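Local coordinates for DegV family protein (Thermus thermophilus, PDB 2DT8) that binds fatty acids such as palmitate and carries a zinc ion, though its wider cellular role is unsettled, at residues H82-H87 against T111-Q116. Sequence-based numbering, arbitrary orientation.
Sequences HVLSLH and TVVDTQ
Val83, Ser85 and His87 pair with Thr111 and Val113 as neighbouring parallel strands, axes 4.8 Å apart, through four backbone bonds, three of them nearly straight, that run from Thr111 N to Val83 O at one end to His87 N on Val113 O at the other. At the start, the His82 ring turns its edge to Thr111, and NE2 shares a hydrogen bond of 2.7 Å with Thr111 OG1. With CG anti to the backbone N (chi1 -163°), the imidazole swings across to the neighbouring strand. On the same face Leu84 CD1 packs on Val113 CG2 at 3.8 Å, while Leu86 lies alongside Val113. Farther along, His87 O takes two bonds: Thr115 N comes in the carbonyl plane, Thr115 OG1 from above it at 2.8 Å. A valine in place of Thr115 would probably leave His87 O with the amide bond alone and the turn less firmly tied to the strand. Asp114 OD1 accepts Gln116 N in an Asx turn. This is the beta-alpha-beta unit whose right-handed crossover is helix 95-103, packed on His87 and Val112; helix 139-151 covers Leu84 and Val113 on the other face, and strand 3-8 continues the sheet beyond 82-87.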
ATOM      1  N   HIS A  82       0.398 -18.977  16.001  1.00  9.26           N
ATOM      2  CA  HIS A  82      -0.625 -18.303  15.218  1.00  7.28           C
ATOM      3  C   HIS A  82       0.013 -17.386  14.184  1.00  5.88           C
ATOM      4  O   HIS A  82       1.119 -16.881  14.394  1.00  7.57           O
ATOM      5  CB  HIS A  82      -1.505 -17.470  16.164  1.00  7.83           C
ATOM      6  CG  HIS A  82      -2.821 -17.059  15.580  1.00  7.41           C
ATOM      7  ND1 HIS A  82      -3.962 -17.818  15.723  1.00  9.04           N
ATOM      8  CD2 HIS A  82      -3.179 -15.975  14.849  1.00  6.92           C
ATOM      9  CE1 HIS A  82      -4.968 -17.219  15.106  1.00  7.58           C
ATOM     10  NE2 HIS A  82      -4.519 -16.101  14.568  1.00  7.72           N
ATOM     11  N   VAL A  83      -0.699 -17.180  13.078  1.00  6.01           N
ATOM     12  CA  VAL A  83      -0.232 -16.304  12.011  1.00  7.30           C
ATOM     13  C   VAL A  83      -1.231 -15.174  11.798  1.00  6.66           C
ATOM     14  O   VAL A  83      -2.438 -15.408  11.675  1.00  7.14           O
ATOM     15  CB  VAL A  83      -0.086 -17.069  10.672  1.00  6.85           C
ATOM     16  CG1 VAL A  83       0.175 -16.085   9.523  1.00  8.70           C
ATOM     17  CG2 VAL A  83       1.069 -18.046  10.757  1.00  8.15           C
ATOM     18  N   LEU A  84      -0.729 -13.943  11.792  1.00  5.71           N
ATOM     19  CA  LEU A  84      -1.563 -12.778  11.537  1.00  4.97           C
ATOM     20  C   LEU A  84      -1.121 -12.372  10.129  1.00  3.95           C
ATOM     21  O   LEU A  84       0.047 -12.023   9.922  1.00  5.54           O
ATOM     22  CB  LEU A  84      -1.269 -11.685  12.567  1.00  6.24           C
ATOM     23  CG  LEU A  84      -1.993 -10.359  12.352  1.00  6.01           C
ATOM     24  CD1 LEU A  84      -3.499 -10.582  12.280  1.00  7.00           C
ATOM     25  CD2 LEU A  84      -1.649  -9.418  13.511  1.00 10.80           C
ATOM     26  N   SER A  85      -2.051 -12.450   9.176  1.00  4.14           N
ATOM     27  CA  SER A  85      -1.791 -12.187   7.754  1.00  4.50           C
ATOM     28  C   SER A  85      -2.506 -10.909   7.302  1.00  4.82           C
ATOM     29  O   SER A  85      -3.736 -10.882   7.215  1.00  6.70           O
ATOM     30  CB  SER A  85      -2.297 -13.404   6.964  1.00  5.83           C
ATOM     31  OG  SER A  85      -1.548 -13.656   5.781  1.00  5.81           O
ATOM     32  N   LEU A  86      -1.733  -9.860   7.016  1.00  4.00           N
ATOM     33  CA  LEU A  86      -2.244  -8.540   6.620  1.00  4.66           C
ATOM     34  C   LEU A  86      -2.063  -8.318   5.118  1.00  4.53           C
ATOM     35  O   LEU A  86      -0.986  -8.493   4.563  1.00  5.00           O
ATOM     36  CB  LEU A  86      -1.513  -7.437   7.390  1.00  6.24           C
ATOM     37  CG  LEU A  86      -2.108  -7.099   8.759  1.00 12.13           C
ATOM     38  CD1 LEU A  86      -2.182  -8.337   9.621  1.00 13.20           C
ATOM     39  CD2 LEU A  86      -1.274  -6.022   9.429  1.00 11.34           C
ATOM     40  N   HIS A  87      -3.190  -7.908   4.508  1.00  4.42           N
ATOM     41  CA  HIS A  87      -3.134  -7.682   3.076  1.00  4.42           C
ATOM     42  C   HIS A  87      -3.840  -6.506   2.321  1.00  5.48           C
ATOM     43  O   HIS A  87      -4.725  -5.855   2.861  1.00  4.52           O
ATOM     44  CB  HIS A  87      -3.707  -8.973   2.455  1.00  4.31           C
ATOM     45  CG  HIS A  87      -2.816 -10.121   2.846  1.00  4.66           C
ATOM     46  ND1 HIS A  87      -1.586 -10.326   2.311  1.00  5.38           N
ATOM     47  CD2 HIS A  87      -3.065 -11.132   3.781  1.00  4.62           C
ATOM     48  CE1 HIS A  87      -1.107 -11.432   2.912  1.00  4.93           C
ATOM     49  NE2 HIS A  87      -1.972 -11.937   3.796  1.00  5.03           N
ATOM     50  N   THR A 111      -5.214 -15.730  11.141  1.00  6.85           N
ATOM     51  CA  THR A 111      -6.183 -14.647  11.061  1.00  6.88           C
ATOM     52  C   THR A 111      -5.796 -13.782   9.879  1.00  4.22           C
ATOM     53  O   THR A 111      -4.705 -13.208   9.848  1.00  8.15           O
ATOM     54  CB  THR A 111      -6.186 -13.785  12.331  1.00  8.14           C
ATOM     55  OG1 THR A 111      -6.515 -14.603  13.462  1.00  8.57           O
ATOM     56  CG2 THR A 111      -7.211 -12.656  12.208  1.00  6.50           C
ATOM     57  N   VAL A 112      -6.684 -13.699   8.896  1.00  4.53           N
ATOM     58  CA  VAL A 112      -6.438 -12.899   7.704  1.00  6.30           C
ATOM     59  C   VAL A 112      -7.158 -11.565   7.848  1.00  6.87           C
ATOM     60  O   VAL A 112      -8.361 -11.526   8.117  1.00  8.49           O
ATOM     61  CB  VAL A 112      -6.960 -13.626   6.449  1.00  5.72           C
ATOM     62  CG1 VAL A 112      -6.754 -12.757   5.207  1.00  8.66           C
ATOM     63  CG2 VAL A 112      -6.247 -14.968   6.295  1.00  8.31           C
ATOM     64  N   VAL A 113      -6.417 -10.474   7.675  1.00  5.12           N
ATOM     65  CA  VAL A 113      -6.966  -9.127   7.790  1.00  5.39           C
ATOM     66  C   VAL A 113      -6.895  -8.338   6.482  1.00  5.63           C
ATOM     67  O   VAL A 113      -5.815  -8.186   5.894  1.00  6.68           O
ATOM     68  CB  VAL A 113      -6.201  -8.321   8.883  1.00  6.26           C
ATOM     69  CG1 VAL A 113      -6.769  -6.912   8.985  1.00  9.29           C
ATOM     70  CG2 VAL A 113      -6.285  -9.038  10.239  1.00  7.58           C
ATOM     71  N   ASP A 114      -8.050  -7.851   6.037  1.00  7.11           N
ATOM     72  CA  ASP A 114      -8.159  -7.021   4.842  1.00  5.84           C
ATOM     73  C   ASP A 114      -7.968  -5.608   5.389  1.00  5.93           C
ATOM     74  O   ASP A 114      -8.834  -5.084   6.096  1.00  6.36           O
ATOM     75  CB  ASP A 114      -9.558  -7.178   4.229  1.00  7.35           C
ATOM     76  CG  ASP A 114      -9.746  -6.341   2.980  1.00  7.75           C
ATOM     77  OD1 ASP A 114      -8.980  -5.382   2.788  1.00  7.90           O
ATOM     78  OD2 ASP A 114     -10.679  -6.627   2.197  1.00 11.02           O
ATOM     79  N   THR A 115      -6.825  -5.000   5.077  1.00  5.29           N
ATOM     80  CA  THR A 115      -6.503  -3.664   5.570  1.00  5.82           C
ATOM     81  C   THR A 115      -7.215  -2.534   4.854  1.00  7.04           C
ATOM     82  O   THR A 115      -7.206  -1.400   5.336  1.00  6.89           O
ATOM     83  CB  THR A 115      -5.009  -3.357   5.430  1.00  5.23           C
ATOM     84  OG1 THR A 115      -4.667  -3.357   4.034  1.00  6.38           O
ATOM     85  CG2 THR A 115      -4.163  -4.383   6.186  1.00  7.81           C
ATOM     86  N   GLN A 116      -7.818  -2.832   3.707  1.00  5.72           N
ATOM     87  CA  GLN A 116      -8.488  -1.816   2.889  1.00  5.11           C
ATOM     88  C   GLN A 116      -7.493  -0.741   2.453  1.00  4.77           C
ATOM     89  O   GLN A 116      -7.865   0.400   2.175  1.00  7.11           O
ATOM     90  CB  GLN A 116      -9.661  -1.166   3.635  1.00  8.11           C
ATOM     91  CG  GLN A 116     -10.833  -2.121   3.872  1.00  6.67           C
ATOM     92  CD  GLN A 116     -12.077  -1.397   4.327  1.00  9.26           C
ATOM     93  OE1 GLN A 116     -11.996  -0.411   5.042  1.00  9.93           O
ATOM     94  NE2 GLN A 116     -13.243  -1.895   3.921  1.00 14.47           N
TER